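PDB 4UPK: phosphonate monoester hydrolase from Ruegeria pomeroyi, which is a member of the sulfatase family in the alkaline phosphatase clan, built around an alpha/beta core. Local coordinates for residues 65-69 against 372-376. Sequence-based numbering, arbitrary orientation.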
loop_
_atom_site.group_PDB
_atom_site.type_symbol
_atom_site.label_atom_id
_atom_site.label_comp_id
_atom_site.label_asym_id
_atom_site.label_seq_id
_atom_site.Cartn_x
_atom_site.Cartn_y
_atom_site.Cartn_z
ATOM N N LEU A 65 1.756 -5.847 45.022
ATOM C CA LEU A 65 0.910 -6.091 43.849
ATOM C C LEU A 65 0.675 -7.580 43.644
ATOM O O LEU A 65 -0.461 -7.970 43.398
ATOM C CB LEU A 65 1.474 -5.434 42.581
ATOM C CG LEU A 65 0.644 -5.610 41.293
ATOM C CD1 LEU A 65 -0.645 -4.741 41.321
ATOM C CD2 LEU A 65 1.482 -5.333 40.061
ATOM N N ALA A 66 1.731 -8.416 43.785
ATOM C CA ALA A 66 1.640 -9.880 43.666
ATOM C C ALA A 66 0.653 -10.447 44.714
ATOM O O ALA A 66 -0.133 -11.345 44.399
ATOM C CB ALA A 66 3.018 -10.507 43.847
ATOM N N GLN A 67 0.678 -9.881 45.941
ATOM C CA GLN A 67 -0.208 -10.250 47.048
ATOM C C GLN A 67 -1.688 -9.925 46.748
ATOM O O GLN A 67 -2.580 -10.605 47.255
ATOM C CB GLN A 67 0.256 -9.562 48.346
ATOM C CG GLN A 67 0.468 -10.511 49.522
ATOM C CD GLN A 67 1.489 -11.580 49.228
ATOM O OE1 GLN A 67 2.690 -11.310 49.150
ATOM N NE2 GLN A 67 1.027 -12.814 49.030
ATOM N N ASP A 68 -1.932 -8.908 45.904
ATOM C CA ASP A 68 -3.265 -8.482 45.509
ATOM C C ASP A 68 -3.608 -8.923 44.068
ATOM O O ASP A 68 -4.580 -8.437 43.482
ATOM C CB ASP A 68 -3.370 -6.950 45.680
ATOM C CG ASP A 68 -4.777 -6.398 45.635
ATOM O OD1 ASP A 68 -5.676 -7.005 46.261
ATOM O OD2 ASP A 68 -4.984 -5.363 44.963
ATOM N N ALA A 69 -2.829 -9.859 43.502
ATOM C CA ALA A 69 -3.005 -10.296 42.110
ATOM C C ALA A 69 -2.564 -11.725 41.831
ATOM O O ALA A 69 -2.422 -12.524 42.756
ATOM C CB ALA A 69 -2.268 -9.334 41.177
ATOM N N LEU A 372 6.135 -12.190 36.278
ATOM C CA LEU A 372 4.874 -11.845 35.654
ATOM C C LEU A 372 3.767 -11.728 36.698
ATOM O O LEU A 372 3.466 -12.693 37.402
ATOM C CB LEU A 372 4.463 -12.799 34.490
ATOM C CG LEU A 372 3.091 -12.508 33.831
ATOM C CD1 LEU A 372 3.044 -11.139 33.168
ATOM C CD2 LEU A 372 2.739 -13.548 32.829
ATOM N N ILE A 373 3.183 -10.522 36.798
ATOM C CA ILE A 373 2.092 -10.228 37.716
ATOM C C ILE A 373 0.990 -9.648 36.871
ATOM O O ILE A 373 1.218 -8.711 36.096
ATOM C CB ILE A 373 2.456 -9.272 38.911
ATOM C CG1 ILE A 373 3.752 -9.710 39.669
ATOM C CG2 ILE A 373 1.264 -9.132 39.885
ATOM C CD1 ILE A 373 4.460 -8.582 40.480
ATOM N N ILE A 374 -0.214 -10.216 37.007
ATOM C CA ILE A 374 -1.367 -9.714 36.297
ATOM C C ILE A 374 -2.493 -9.456 37.281
ATOM O O ILE A 374 -2.917 -10.363 37.999
ATOM C CB ILE A 374 -1.805 -10.595 35.082
ATOM C CG1 ILE A 374 -0.653 -10.732 34.031
ATOM C CG2 ILE A 374 -3.110 -10.044 34.448
ATOM C CD1 ILE A 374 -0.951 -11.670 32.799
ATOM N N ARG A 375 -2.969 -8.206 37.315
ATOM C CA ARG A 375 -4.119 -7.846 38.115
ATOM C C ARG A 375 -5.228 -7.427 37.178
ATOM O O ARG A 375 -5.037 -6.584 36.303
ATOM C CB ARG A 375 -3.833 -6.721 39.122
ATOM C CG ARG A 375 -4.850 -6.773 40.254
ATOM C CD ARG A 375 -4.823 -5.571 41.150
ATOM N NE ARG A 375 -5.893 -5.635 42.152
ATOM C CZ ARG A 375 -7.158 -5.275 41.943
ATOM N NH1 ARG A 375 -7.545 -4.836 40.751
ATOM N NH2 ARG A 375 -8.050 -5.375 42.918
ATOM N N ALA A 376 -6.391 -8.024 37.369
ATOM C CA ALA A 376 -7.570 -7.711 36.591
ATOM C C ALA A 376 -8.739 -7.638 37.554
ATOM O O ALA A 376 -8.773 -8.436 38.496
ATOM C CB ALA A 376 -7.811 -8.804 35.554
HETATM O O HOH W 1 -8.136 -7.623 45.232
#
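In the alpha/beta core of this sulfatase-family chain, the C-terminal end of helix 60-67 packs on strand 372-375 of the central mixed sheet. Strand 372-375 runs between strands 340-346 and 70-76, antiparallel to both. The helix leads through D68 and A69 into strand 70-76, so the contact covers the turn from helix to sheet. The CB atoms of I373 and R375 face 65-69, and that of I374 faces away. I373 does most of the apolar packing. Its CG2 branch lies 3.8 Å from L65 CD2 and equally close to A69 CB. Its other branch ends at CD1, which reaches A66 CB at 4.1 Å. L65 also touches V344 of the neighbouring strand. A69 CB sits between the two strand side chains, 3.7 Å from R375 CB, and lies 3.4 Å from the backbone O of I374.

The polar half is a salt bridge at the turn. R375 CG is anti to the backbone N (chi1 -158°), and the chain stays extended to NE, which carries the guanidinium past A69 to D68. NE donates to D68 OD2 over 3.0 Å, in a bent bond with an N-H...O angle of 143°. NE meets OD2 from above the carboxylate plane, and the two flat groups are turned 38° apart. OD2 has a second partner in Y337 OH, which probably helps fix the carboxylate. The other oxygen is held by water: one molecule donates to D68 OD1 at 2.7 Å and accepts from R375 NH2 at 3.2 Å.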